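Local atomic coordinates of oligopeptide ABC transporter, periplasmic oligopeptide-binding protein, putative (Thermotoga maritima MSB8, PDB entry 5IPW), a protein that probably binds oligopeptides in the periplasm and hands them to an ABC transporter for uptake. Residues S523-Y528 with E541-P546; I507-E512 with Y553-L558; I341-A346 with F487-W492. One frame throughout, in Å; residues are numbered along the deposited sequence.

Interaction 1: S523-Y528 with E541-P546; sequences SGWISY and EVPEGP
Trp-525 and Tyr-528, one helical turn apart, take Pro-543 of the returning loop between them. The two side chains of Tyr-528 and Pro-543 cross at about a right angle, and CD of Pro-543 lies over the tyrosine face, 4.2 Å from the centroid of the Tyr-528 ring and 28° off the normal, a CH-pi contact. Its CG faces the indole, while its carbonyl O sits on a face of that ring near the rim, 3.2 Å from CZ2 of Trp-525. Val-542 straddles the two aromatics, with CG1 3.9 Å from CH2 of Trp-525 and CG2 3.6 Å from OH of Tyr-528. NE1 of Trp-525 gives a hydrogen bond to O of Gly-545, 3.1 Å long and bent to 145° at the hydrogen; the donor stands well above the carbonyl plane. The tyrosine ring is swung to the loop because CG is anti to the backbone N (chi1 174°). Gly-524 O, which accepts from Tyr-528 N in the helix turn carrying both rings, also faces Pro-543 CG. Pro-539 touches Tyr-528 and Pro-548 touches Trp-525; the loop between helices 523-534 and 550-564 lies back along the first turns of helix 523-534, at the protein surface.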
ATOM      1  N   SER A 523      18.039 -18.504   5.479  1.00 55.96           N
ATOM      2  CA  SER A 523      18.560 -17.547   4.486  1.00 55.37           C
ATOM      3  C   SER A 523      19.809 -18.024   3.751  1.00 56.33           C
ATOM      4  O   SER A 523      20.029 -17.652   2.596  1.00 57.54           O
ATOM      5  CB  SER A 523      18.863 -16.203   5.151  1.00 54.47           C
ATOM      6  OG  SER A 523      17.685 -15.614   5.675  1.00 56.98           O
ATOM      7  N   GLY A 524      20.638 -18.820   4.424  1.00 59.10           N
ATOM      8  CA  GLY A 524      21.827 -19.393   3.798  1.00 61.34           C
ATOM      9  C   GLY A 524      21.443 -20.277   2.627  1.00 64.16           C
ATOM     10  O   GLY A 524      21.847 -20.035   1.486  1.00 62.74           O
ATOM     11  N   TRP A 525      20.629 -21.284   2.919  1.00 67.37           N
ATOM     12  CA  TRP A 525      20.182 -22.252   1.919  1.00 72.19           C
ATOM     13  C   TRP A 525      19.291 -21.642   0.841  1.00 70.43           C
ATOM     14  O   TRP A 525      19.432 -21.971  -0.338  1.00 71.97           O
ATOM     15  CB  TRP A 525      19.449 -23.409   2.607  1.00 77.58           C
ATOM     16  CG  TRP A 525      20.383 -24.335   3.312  1.00 84.15           C
ATOM     17  CD1 TRP A 525      20.738 -24.306   4.630  1.00 87.35           C
ATOM     18  CD2 TRP A 525      21.102 -25.421   2.726  1.00 87.62           C
ATOM     19  NE1 TRP A 525      21.628 -25.316   4.904  1.00 88.80           N
ATOM     20  CE2 TRP A 525      21.868 -26.015   3.751  1.00 89.24           C
ATOM     21  CE3 TRP A 525      21.167 -25.955   1.435  1.00 89.70           C
ATOM     22  CZ2 TRP A 525      22.690 -27.118   3.523  1.00 90.92           C
ATOM     23  CZ3 TRP A 525      21.984 -27.050   1.208  1.00 90.91           C
ATOM     24  CH2 TRP A 525      22.737 -27.620   2.248  1.00 92.04           C
ATOM     25  N   ILE A 526      18.379 -20.760   1.247  1.00 67.19           N
ATOM     26  CA  ILE A 526      17.492 -20.067   0.311  1.00 63.77           C
ATOM     27  C   ILE A 526      18.297 -19.284  -0.725  1.00 64.56           C
ATOM     28  O   ILE A 526      17.952 -19.255  -1.904  1.00 64.08           O
ATOM     29  CB  ILE A 526      16.527 -19.115   1.053  1.00 62.40           C
ATOM     30  CG1 ILE A 526      15.515 -19.925   1.864  1.00 60.86           C
ATOM     31  CG2 ILE A 526      15.789 -18.203   0.075  1.00 61.69           C
ATOM     32  CD1 ILE A 526      14.849 -19.139   2.966  1.00 61.24           C
ATOM     33  N   SER A 527      19.368 -18.643  -0.274  1.00 66.43           N
ATOM     34  CA  SER A 527      20.241 -17.887  -1.158  1.00 68.61           C
ATOM     35  C   SER A 527      21.058 -18.832  -2.049  1.00 77.67           C
ATOM     36  O   SER A 527      21.279 -18.553  -3.231  1.00 75.67           O
ATOM     37  CB  SER A 527      21.157 -17.000  -0.322  1.00 67.31           C
ATOM     38  OG  SER A 527      21.788 -16.024  -1.116  1.00 67.22           O
ATOM     39  N   TYR A 528      21.493 -19.952  -1.469  1.00 86.75           N
ATOM     40  CA  TYR A 528      22.188 -21.011  -2.210  1.00 92.16           C
ATOM     41  C   TYR A 528      21.287 -21.614  -3.303  1.00 91.53           C
ATOM     42  O   TYR A 528      21.744 -21.880  -4.418  1.00 93.87           O
ATOM     43  CB  TYR A 528      22.702 -22.088  -1.232  1.00 95.63           C
ATOM     44  CG  TYR A 528      23.319 -23.318  -1.877  1.00101.12           C
ATOM     45  CD1 TYR A 528      24.278 -23.202  -2.884  1.00102.72           C
ATOM     46  CD2 TYR A 528      22.958 -24.598  -1.460  1.00106.34           C
ATOM     47  CE1 TYR A 528      24.844 -24.322  -3.471  1.00104.96           C
ATOM     48  CE2 TYR A 528      23.521 -25.727  -2.041  1.00109.95           C
ATOM     49  CZ  TYR A 528      24.464 -25.582  -3.048  1.00109.24           C
ATOM     50  OH  TYR A 528      25.031 -26.688  -3.638  1.00109.58           O
ATOM     51  N   GLU A 541      30.659 -22.829  -3.096  1.00144.31           N
ATOM     52  CA  GLU A 541      30.618 -23.129  -1.657  1.00141.39           C
ATOM     53  C   GLU A 541      29.194 -23.413  -1.155  1.00135.81           C
ATOM     54  O   GLU A 541      28.269 -22.641  -1.419  1.00135.28           O
ATOM     55  CB  GLU A 541      31.211 -21.961  -0.856  1.00141.42           C
ATOM     56  CG  GLU A 541      32.648 -21.586  -1.215  1.00141.67           C
ATOM     57  CD  GLU A 541      33.688 -22.578  -0.718  1.00142.76           C
ATOM     58  OE1 GLU A 541      33.395 -23.363   0.208  1.00145.46           O
ATOM     59  OE2 GLU A 541      34.818 -22.560  -1.251  1.00141.00           O
ATOM     60  N   VAL A 542      29.041 -24.519  -0.424  1.00127.68           N
ATOM     61  CA  VAL A 542      27.773 -24.915   0.196  1.00119.97           C
ATOM     62  C   VAL A 542      27.732 -24.389   1.634  1.00119.85           C
ATOM     63  O   VAL A 542      28.740 -24.473   2.339  1.00118.65           O
ATOM     64  CB  VAL A 542      27.635 -26.457   0.220  1.00117.00           C
ATOM     65  CG1 VAL A 542      26.350 -26.898   0.914  1.00114.94           C
ATOM     66  CG2 VAL A 542      27.690 -27.020  -1.192  1.00115.97           C
ATOM     67  N   PRO A 543      26.575 -23.853   2.081  1.00119.92           N
ATOM     68  CA  PRO A 543      26.475 -23.384   3.463  1.00118.55           C
ATOM     69  C   PRO A 543      26.021 -24.485   4.425  1.00115.46           C
ATOM     70  O   PRO A 543      25.285 -25.392   4.025  1.00113.84           O
ATOM     71  CB  PRO A 543      25.414 -22.288   3.373  1.00115.21           C
ATOM     72  CG  PRO A 543      24.499 -22.768   2.300  1.00114.92           C
ATOM     73  CD  PRO A 543      25.318 -23.607   1.347  1.00116.93           C
ATOM     74  N   GLU A 544      26.465 -24.392   5.677  1.00111.12           N
ATOM     75  CA  GLU A 544      26.063 -25.329   6.728  1.00109.19           C
ATOM     76  C   GLU A 544      24.710 -24.922   7.323  1.00104.41           C
ATOM     77  O   GLU A 544      24.071 -23.975   6.855  1.00102.92           O
ATOM     78  CB  GLU A 544      27.147 -25.428   7.824  1.00110.83           C
ATOM     79  CG  GLU A 544      27.197 -24.282   8.841  1.00112.26           C
ATOM     80  CD  GLU A 544      28.021 -23.085   8.382  1.00113.08           C
ATOM     81  OE1 GLU A 544      28.694 -22.464   9.233  1.00110.80           O
ATOM     82  OE2 GLU A 544      28.002 -22.756   7.176  1.00113.59           O
ATOM     83  N   GLY A 545      24.284 -25.642   8.356  1.00 99.45           N
ATOM     84  CA  GLY A 545      23.032 -25.346   9.046  1.00 92.64           C
ATOM     85  C   GLY A 545      21.907 -26.216   8.528  1.00 86.27           C
ATOM     86  O   GLY A 545      22.057 -26.878   7.499  1.00 83.24           O
ATOM     87  N   PRO A 546      20.767 -26.226   9.238  1.00 81.93           N
ATOM     88  CA  PRO A 546      19.650 -27.043   8.785  1.00 80.73           C
ATOM     89  C   PRO A 546      19.124 -26.556   7.443  1.00 81.15           C
ATOM     90  O   PRO A 546      19.010 -25.346   7.231  1.00 82.46           O
ATOM     91  CB  PRO A 546      18.587 -26.845   9.878  1.00 81.50           C
ATOM     92  CG  PRO A 546      19.306 -26.237  11.035  1.00 81.47           C
ATOM     93  CD  PRO A 546      20.421 -25.444  10.436  1.00 82.20           C
TER

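Interaction 2: I507-E512 with Y553-L558; sequences IFPGSE and YRLVDL
Pro-509 and Phe-508 pack against the side of the helix formed by Leu-555, Val-556 and Leu-558. The Phe-508 ring presents an edge to the helix backbone: its CD1 is 3.2 Å from O of Leu-555, which lies near the ring plane, and CE1 reaches CB of Leu-558 at 4.1 Å. With CG beside the backbone N and anti to the carbonyl carbon (chi1 -59°), the ring swings toward the helix, and CG2 of Ile-507 covers the centre of one face. Pro-509 meets two helix residues through different atoms, CD lying 3.9 Å from CB of Leu-555 and CB lying 4.2 Å from CG2 of Val-556. That valine methyl also comes to 3.5 Å from Pro-509 O; Val-556 places its CG1 anti to the backbone N (chi1 175°), which turns CG2 to the proline. CD1 of Leu-555 touches both Pro-509 CD and Ile-507 O, its CG lying beside the backbone N (chi1 -81°). No hydrogen bond crosses; side-chain carbons meet one another and a few backbone carbonyls. The loop keeps its shape through a type II turn from Phe-508 to Ser-511, with Gly-510 at positive phi and Ser-511 OG bonded to Phe-508 O at 2.8 Å. Helix 568-584 closes over Phe-508 and Leu-555 with Met-575, Ala-578 and Ile-581, and His-582 bonds Ile-507 O; from helix 523-534, Ile-526 touches Pro-509 and Ile-530 touches Val-556.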
ATOM      1  N   ILE A 507       5.635 -13.450   2.435  1.00 56.23           N
ATOM      2  CA  ILE A 507       5.026 -14.607   1.805  1.00 56.45           C
ATOM      3  C   ILE A 507       6.103 -15.460   1.150  1.00 60.53           C
ATOM      4  O   ILE A 507       6.087 -16.685   1.274  1.00 63.67           O
ATOM      5  CB  ILE A 507       3.944 -14.192   0.784  1.00 56.87           C
ATOM      6  CG1 ILE A 507       2.601 -13.967   1.478  1.00 57.84           C
ATOM      7  CG2 ILE A 507       3.714 -15.276  -0.256  1.00 58.98           C
ATOM      8  CD1 ILE A 507       2.651 -13.099   2.718  1.00 59.60           C
ATOM      9  N   PHE A 508       7.041 -14.812   0.465  1.00 61.97           N
ATOM     10  CA  PHE A 508       8.026 -15.511  -0.349  1.00 65.11           C
ATOM     11  C   PHE A 508       9.445 -15.394   0.197  1.00 63.84           C
ATOM     12  O   PHE A 508      10.012 -14.301   0.224  1.00 65.96           O
ATOM     13  CB  PHE A 508       7.982 -14.970  -1.771  1.00 68.73           C
ATOM     14  CG  PHE A 508       6.646 -15.127  -2.420  1.00 73.79           C
ATOM     15  CD1 PHE A 508       6.189 -16.383  -2.781  1.00 77.44           C
ATOM     16  CD2 PHE A 508       5.832 -14.030  -2.653  1.00 78.67           C
ATOM     17  CE1 PHE A 508       4.953 -16.546  -3.375  1.00 79.49           C
ATOM     18  CE2 PHE A 508       4.591 -14.185  -3.248  1.00 79.65           C
ATOM     19  CZ  PHE A 508       4.152 -15.446  -3.609  1.00 79.76           C
ATOM     20  N   PRO A 509      10.028 -16.523   0.631  1.00 61.19           N
ATOM     21  CA  PRO A 509      11.431 -16.523   1.006  1.00 60.01           C
ATOM     22  C   PRO A 509      12.328 -16.078  -0.133  1.00 57.99           C
ATOM     23  O   PRO A 509      12.105 -16.471  -1.273  1.00 62.48           O
ATOM     24  CB  PRO A 509      11.694 -17.986   1.363  1.00 61.26           C
ATOM     25  CG  PRO A 509      10.382 -18.481   1.852  1.00 60.88           C
ATOM     26  CD  PRO A 509       9.364 -17.783   1.005  1.00 60.99           C
ATOM     27  N   GLY A 510      13.316 -15.242   0.180  1.00 56.77           N
ATOM     28  CA  GLY A 510      14.298 -14.781  -0.802  1.00 55.21           C
ATOM     29  C   GLY A 510      13.742 -13.914  -1.920  1.00 55.98           C
ATOM     30  O   GLY A 510      14.348 -13.813  -2.989  1.00 53.29           O
ATOM     31  N   SER A 511      12.593 -13.283  -1.686  1.00 56.75           N
ATOM     32  CA  SER A 511      12.037 -12.331  -2.648  1.00 54.53           C
ATOM     33  C   SER A 511      12.628 -10.934  -2.444  1.00 55.51           C
ATOM     34  O   SER A 511      12.494 -10.071  -3.307  1.00 55.60           O
ATOM     35  CB  SER A 511      10.521 -12.276  -2.528  1.00 52.23           C
ATOM     36  OG  SER A 511      10.139 -11.948  -1.210  1.00 52.11           O
ATOM     37  N   GLU A 512      13.270 -10.714  -1.297  1.00 55.88           N
ATOM     38  CA  GLU A 512      13.901  -9.426  -0.986  1.00 56.13           C
ATOM     39  C   GLU A 512      15.266  -9.652  -0.335  1.00 55.09           C
ATOM     40  O   GLU A 512      15.572 -10.749   0.122  1.00 56.86           O
ATOM     41  CB  GLU A 512      12.999  -8.587  -0.061  1.00 54.12           C
ATOM     42  CG  GLU A 512      11.611  -8.288  -0.622  1.00 52.94           C
ATOM     43  CD  GLU A 512      10.852  -7.231   0.174  1.00 52.73           C
ATOM     44  OE1 GLU A 512      11.397  -6.126   0.360  1.00 53.69           O
ATOM     45  OE2 GLU A 512       9.707  -7.493   0.608  1.00 50.05           O
ATOM     46  N   TYR A 553      11.360 -24.298  -0.575  1.00 74.64           N
ATOM     47  CA  TYR A 553      11.999 -24.132  -1.884  1.00 76.06           C
ATOM     48  C   TYR A 553      10.966 -23.923  -2.987  1.00 76.43           C
ATOM     49  O   TYR A 553      11.273 -23.344  -4.032  1.00 74.39           O
ATOM     50  CB  TYR A 553      12.858 -25.348  -2.243  1.00 80.71           C
ATOM     51  CG  TYR A 553      14.189 -25.476  -1.519  1.00 86.09           C
ATOM     52  CD1 TYR A 553      14.915 -24.355  -1.111  1.00 86.57           C
ATOM     53  CD2 TYR A 553      14.748 -26.732  -1.287  1.00 87.72           C
ATOM     54  CE1 TYR A 553      16.136 -24.487  -0.469  1.00 86.97           C
ATOM     55  CE2 TYR A 553      15.968 -26.871  -0.648  1.00 88.21           C
ATOM     56  CZ  TYR A 553      16.659 -25.746  -0.242  1.00 87.25           C
ATOM     57  OH  TYR A 553      17.872 -25.877   0.392  1.00 86.99           O
ATOM     58  N   ARG A 554       9.753 -24.419  -2.754  1.00 77.82           N
ATOM     59  CA  ARG A 554       8.654 -24.287  -3.704  1.00 79.48           C
ATOM     60  C   ARG A 554       8.125 -22.853  -3.742  1.00 77.65           C
ATOM     61  O   ARG A 554       7.923 -22.289  -4.822  1.00 78.95           O
ATOM     62  CB  ARG A 554       7.526 -25.278  -3.353  1.00 80.87           C
ATOM     63  CG  ARG A 554       6.950 -26.039  -4.542  1.00 83.42           C
ATOM     64  CD  ARG A 554       8.027 -26.613  -5.459  1.00 84.43           C
ATOM     65  NE  ARG A 554       9.185 -27.129  -4.721  1.00 84.93           N
ATOM     66  CZ  ARG A 554      10.411 -27.277  -5.226  1.00 85.24           C
ATOM     67  NH1 ARG A 554      10.680 -26.954  -6.488  1.00 85.99           N
ATOM     68  NH2 ARG A 554      11.385 -27.751  -4.458  1.00 84.29           N
ATOM     69  N   LEU A 555       7.910 -22.269  -2.563  1.00 72.53           N
ATOM     70  CA  LEU A 555       7.495 -20.863  -2.454  1.00 67.77           C
ATOM     71  C   LEU A 555       8.430 -19.914  -3.198  1.00 67.23           C
ATOM     72  O   LEU A 555       7.988 -18.898  -3.727  1.00 69.31           O
ATOM     73  CB  LEU A 555       7.396 -20.429  -0.990  1.00 62.75           C
ATOM     74  CG  LEU A 555       6.125 -20.826  -0.249  1.00 62.15           C
ATOM     75  CD1 LEU A 555       6.276 -20.542   1.235  1.00 61.54           C
ATOM     76  CD2 LEU A 555       4.909 -20.098  -0.801  1.00 61.01           C
ATOM     77  N   VAL A 556       9.719 -20.242  -3.238  1.00 64.83           N
ATOM     78  CA  VAL A 556      10.676 -19.449  -4.003  1.00 65.03           C
ATOM     79  C   VAL A 556      10.324 -19.543  -5.479  1.00 67.48           C
ATOM     80  O   VAL A 556      10.197 -18.523  -6.152  1.00 70.98           O
ATOM     81  CB  VAL A 556      12.130 -19.918  -3.790  1.00 63.87           C
ATOM     82  CG1 VAL A 556      13.088 -19.147  -4.684  1.00 61.92           C
ATOM     83  CG2 VAL A 556      12.538 -19.762  -2.331  1.00 66.79           C
ATOM     84  N   ASP A 557      10.159 -20.771  -5.969  1.00 71.51           N
ATOM     85  CA  ASP A 557       9.826 -21.023  -7.375  1.00 73.26           C
ATOM     86  C   ASP A 557       8.586 -20.251  -7.807  1.00 73.28           C
ATOM     87  O   ASP A 557       8.562 -19.649  -8.887  1.00 66.90           O
ATOM     88  CB  ASP A 557       9.601 -22.519  -7.614  1.00 76.09           C
ATOM     89  CG  ASP A 557      10.885 -23.321  -7.557  1.00 76.80           C
ATOM     90  OD1 ASP A 557      11.874 -22.909  -8.203  1.00 75.43           O
ATOM     91  OD2 ASP A 557      10.900 -24.366  -6.874  1.00 76.97           O
ATOM     92  N   LEU A 558       7.569 -20.275  -6.948  1.00 73.20           N
ATOM     93  CA  LEU A 558       6.343 -19.521  -7.175  1.00 74.50           C
ATOM     94  C   LEU A 558       6.628 -18.036  -7.362  1.00 74.90           C
ATOM     95  O   LEU A 558       6.148 -17.428  -8.321  1.00 76.33           O
ATOM     96  CB  LEU A 558       5.359 -19.718  -6.016  1.00 75.81           C
ATOM     97  CG  LEU A 558       4.732 -21.108  -5.845  1.00 77.23           C
ATOM     98  CD1 LEU A 558       3.711 -21.086  -4.718  1.00 78.63           C
ATOM     99  CD2 LEU A 558       4.078 -21.596  -7.130  1.00 76.64           C
TER

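Interaction 3: I341-A346 with F487-W492; sequences ISLNYA and FDAMVW
Asn-344 lies over the ring of Phe-487 just where strand 340-343 ends. Its CB is 3.6 Å from CE2 of that ring and also close to the carbonyls of Phe-487 and Asp-488. CG comes next, over the ring face, with the amide and ring planes 16° apart: a stacked pair. ND2 sits above the ring centre and gives a nearly straight bond to O of Phe-487, 2.7 Å and 172°, with that oxygen in the amide plane; a weak second bond reaches Gly-485 O. OD1 turns back to its own chain and accepts from N of Ala-346, an Asx turn. Having CG anti to the backbone N (chi1 -170°) is what carries the amide across to the facing segment. Met-490 CG covers the opposite face of the phenylalanine.

In this member of the family 5 extracellular solute-binding proteins, strands 467-472, 440-445 and 489-494 run parallel, and 340-343 joins the sheet antiparallel beside 489-494, with 589-591 on its other side. Ser-342 and Met-490 form the hydrogen-bonded pair, with N of Ser-342 3.0 Å from O of Met-490 and N of Met-490 3.1 Å from O of Ser-342. Beyond it, Asn-344 N bonds Asp-488 O at 2.7 Å.

Ile-341, Leu-343, Ala-489 and Val-491 share one sheet face. There CD1 of Ile-341 is 3.6 Å from CB of Ala-489, and CG1 of Ile-341 is 3.9 Å from CG1 of Val-491. Trp-454 of helix 448-462 packs onto both Ile-341 and Val-491.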
ATOM      1  N   ILE A 341       3.477 -14.826  15.470  1.00 57.88           N
ATOM      2  CA  ILE A 341       4.701 -15.465  15.947  1.00 57.26           C
ATOM      3  C   ILE A 341       5.206 -16.498  14.949  1.00 54.47           C
ATOM      4  O   ILE A 341       4.431 -17.151  14.248  1.00 52.51           O
ATOM      5  CB  ILE A 341       4.492 -16.141  17.324  1.00 60.46           C
ATOM      6  CG1 ILE A 341       5.833 -16.518  17.962  1.00 63.34           C
ATOM      7  CG2 ILE A 341       3.603 -17.375  17.212  1.00 59.85           C
ATOM      8  CD1 ILE A 341       5.699 -17.020  19.387  1.00 63.21           C
ATOM      9  N   SER A 342       6.522 -16.622  14.876  1.00 54.07           N
ATOM     10  CA  SER A 342       7.140 -17.734  14.177  1.00 54.59           C
ATOM     11  C   SER A 342       8.143 -18.375  15.130  1.00 57.61           C
ATOM     12  O   SER A 342       8.787 -17.690  15.928  1.00 62.83           O
ATOM     13  CB  SER A 342       7.795 -17.289  12.864  1.00 51.67           C
ATOM     14  OG  SER A 342       8.482 -16.064  12.999  1.00 51.20           O
ATOM     15  N   LEU A 343       8.226 -19.696  15.081  1.00 57.59           N
ATOM     16  CA  LEU A 343       9.193 -20.429  15.882  1.00 56.99           C
ATOM     17  C   LEU A 343      10.494 -20.514  15.100  1.00 54.72           C
ATOM     18  O   LEU A 343      10.503 -20.368  13.880  1.00 55.10           O
ATOM     19  CB  LEU A 343       8.667 -21.830  16.201  1.00 57.43           C
ATOM     20  CG  LEU A 343       7.272 -21.904  16.830  1.00 56.42           C
ATOM     21  CD1 LEU A 343       6.767 -23.335  16.783  1.00 56.57           C
ATOM     22  CD2 LEU A 343       7.275 -21.368  18.256  1.00 54.63           C
ATOM     23  N   ASN A 344      11.594 -20.747  15.804  1.00 52.25           N
ATOM     24  CA  ASN A 344      12.891 -20.831  15.157  1.00 51.00           C
ATOM     25  C   ASN A 344      13.069 -22.213  14.526  1.00 51.62           C
ATOM     26  O   ASN A 344      13.450 -23.166  15.195  1.00 54.02           O
ATOM     27  CB  ASN A 344      14.001 -20.517  16.168  1.00 48.83           C
ATOM     28  CG  ASN A 344      15.358 -20.353  15.515  1.00 46.97           C
ATOM     29  OD1 ASN A 344      15.553 -20.710  14.353  1.00 44.56           O
ATOM     30  ND2 ASN A 344      16.311 -19.816  16.267  1.00 46.95           N
ATOM     31  N   TYR A 345      12.798 -22.315  13.230  1.00 51.26           N
ATOM     32  CA  TYR A 345      12.827 -23.608  12.530  1.00 51.50           C
ATOM     33  C   TYR A 345      14.232 -24.009  12.089  1.00 52.87           C
ATOM     34  O   TYR A 345      14.425 -25.064  11.474  1.00 54.75           O
ATOM     35  CB  TYR A 345      11.874 -23.577  11.336  1.00 52.49           C
ATOM     36  CG  TYR A 345      10.525 -23.020  11.713  1.00 53.71           C
ATOM     37  CD1 TYR A 345       9.706 -23.689  12.605  1.00 53.95           C
ATOM     38  CD2 TYR A 345      10.089 -21.802  11.210  1.00 55.38           C
ATOM     39  CE1 TYR A 345       8.479 -23.175  12.971  1.00 55.85           C
ATOM     40  CE2 TYR A 345       8.861 -21.275  11.572  1.00 55.59           C
ATOM     41  CZ  TYR A 345       8.061 -21.967  12.450  1.00 55.88           C
ATOM     42  OH  TYR A 345       6.847 -21.448  12.814  1.00 54.01           O
ATOM     43  N   ALA A 346      15.206 -23.149  12.385  1.00 53.09           N
ATOM     44  CA  ALA A 346      16.617 -23.502  12.293  1.00 51.72           C
ATOM     45  C   ALA A 346      17.269 -23.486  13.684  1.00 48.39           C
ATOM     46  O   ALA A 346      18.467 -23.288  13.800  1.00 47.12           O
ATOM     47  CB  ALA A 346      17.334 -22.549  11.350  1.00 51.94           C
ATOM     48  N   PHE A 487      17.315 -17.169  19.260  1.00 44.47           N
ATOM     49  CA  PHE A 487      15.958 -17.072  19.765  1.00 43.50           C
ATOM     50  C   PHE A 487      15.233 -18.402  19.589  1.00 43.80           C
ATOM     51  O   PHE A 487      15.612 -19.226  18.758  1.00 44.01           O
ATOM     52  CB  PHE A 487      15.191 -15.947  19.047  1.00 42.41           C
ATOM     53  CG  PHE A 487      15.020 -16.176  17.574  1.00 41.14           C
ATOM     54  CD1 PHE A 487      16.007 -15.800  16.677  1.00 41.42           C
ATOM     55  CD2 PHE A 487      13.874 -16.780  17.084  1.00 41.60           C
ATOM     56  CE1 PHE A 487      15.854 -16.022  15.319  1.00 41.15           C
ATOM     57  CE2 PHE A 487      13.714 -17.003  15.724  1.00 41.21           C
ATOM     58  CZ  PHE A 487      14.704 -16.626  14.843  1.00 41.05           C
ATOM     59  N   ASP A 488      14.189 -18.589  20.384  1.00 45.55           N
ATOM     60  CA  ASP A 488      13.263 -19.700  20.234  1.00 47.99           C
ATOM     61  C   ASP A 488      12.099 -19.277  19.346  1.00 49.88           C
ATOM     62  O   ASP A 488      11.721 -19.990  18.410  1.00 48.69           O
ATOM     63  CB  ASP A 488      12.723 -20.132  21.603  1.00 48.49           C
ATOM     64  CG  ASP A 488      13.822 -20.418  22.602  1.00 47.34           C
ATOM     65  OD1 ASP A 488      14.831 -21.015  22.200  1.00 51.74           O
ATOM     66  OD2 ASP A 488      13.684 -20.050  23.784  1.00 46.76           O
ATOM     67  N   ALA A 489      11.526 -18.116  19.656  1.00 52.74           N
ATOM     68  CA  ALA A 489      10.396 -17.589  18.902  1.00 53.78           C
ATOM     69  C   ALA A 489      10.371 -16.056  18.889  1.00 55.50           C
ATOM     70  O   ALA A 489      10.657 -15.406  19.902  1.00 54.53           O
ATOM     71  CB  ALA A 489       9.103 -18.135  19.471  1.00 51.96           C
ATOM     72  N   MET A 490      10.016 -15.506  17.726  1.00 56.74           N
ATOM     73  CA  MET A 490       9.942 -14.063  17.485  1.00 57.30           C
ATOM     74  C   MET A 490       8.520 -13.658  17.110  1.00 57.98           C
ATOM     75  O   MET A 490       7.916 -14.259  16.206  1.00 56.43           O
ATOM     76  CB  MET A 490      10.846 -13.686  16.305  1.00 58.62           C
ATOM     77  CG  MET A 490      12.338 -13.799  16.560  1.00 59.17           C
ATOM     78  SD  MET A 490      12.939 -12.435  17.563  1.00 63.33           S
ATOM     79  CE  MET A 490      14.700 -12.614  17.368  1.00 66.64           C
ATOM     80  N   VAL A 491       7.990 -12.630  17.773  1.00 57.41           N
ATOM     81  CA  VAL A 491       6.703 -12.065  17.358  1.00 58.59           C
ATOM     82  C   VAL A 491       6.903 -10.748  16.602  1.00 58.16           C
ATOM     83  O   VAL A 491       7.797  -9.945  16.910  1.00 54.23           O
ATOM     84  CB  VAL A 491       5.676 -11.888  18.522  1.00 59.75           C
ATOM     85  CG1 VAL A 491       5.843 -12.971  19.583  1.00 60.52           C
ATOM     86  CG2 VAL A 491       5.747 -10.502  19.145  1.00 60.22           C
ATOM     87  N   TRP A 492       6.048 -10.547  15.607  1.00 57.99           N
ATOM     88  CA  TRP A 492       6.016  -9.318  14.826  1.00 59.51           C
ATOM     89  C   TRP A 492       4.613  -9.184  14.259  1.00 59.72           C
ATOM     90  O   TRP A 492       3.883 -10.179  14.170  1.00 56.34           O
ATOM     91  CB  TRP A 492       7.025  -9.401  13.681  1.00 59.03           C
ATOM     92  CG  TRP A 492       7.364  -8.090  13.028  1.00 58.30           C
ATOM     93  CD1 TRP A 492       6.990  -7.664  11.781  1.00 57.52           C
ATOM     94  CD2 TRP A 492       8.178  -7.051  13.576  1.00 57.78           C
ATOM     95  NE1 TRP A 492       7.516  -6.422  11.528  1.00 55.35           N
ATOM     96  CE2 TRP A 492       8.250  -6.024  12.614  1.00 56.78           C
ATOM     97  CE3 TRP A 492       8.853  -6.889  14.787  1.00 56.91           C
ATOM     98  CZ2 TRP A 492       8.963  -4.853  12.832  1.00 56.22           C
ATOM     99  CZ3 TRP A 492       9.560  -5.726  14.999  1.00 57.01           C
ATOM    100  CH2 TRP A 492       9.607  -4.722  14.030  1.00 56.64           C
TER

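How the interactions relate
From the N terminus, interaction 3 comes first: strand 340-343 pairs with strand 489-494 and closes a loop of about 140 residues, rich in helix, before either of the others opens. The chain then runs through 507-512, enters helix 523-534, folds back along it at 541-546 and goes on into helix 550-564. Interaction 1 therefore falls wholly within the longer loop that interaction 2 closes; none of the three cross. Interactions 1 and 2 also meet in space, Ile-526 CD1 lying 3.7 Å from Pro-509 CB. Interaction 1 touches interaction 3 where Pro-546 packs on Ala-346, in the loop that leaves strand 340-343, whereas interactions 2 and 3 stay about 10 Å apart at their nearest atoms.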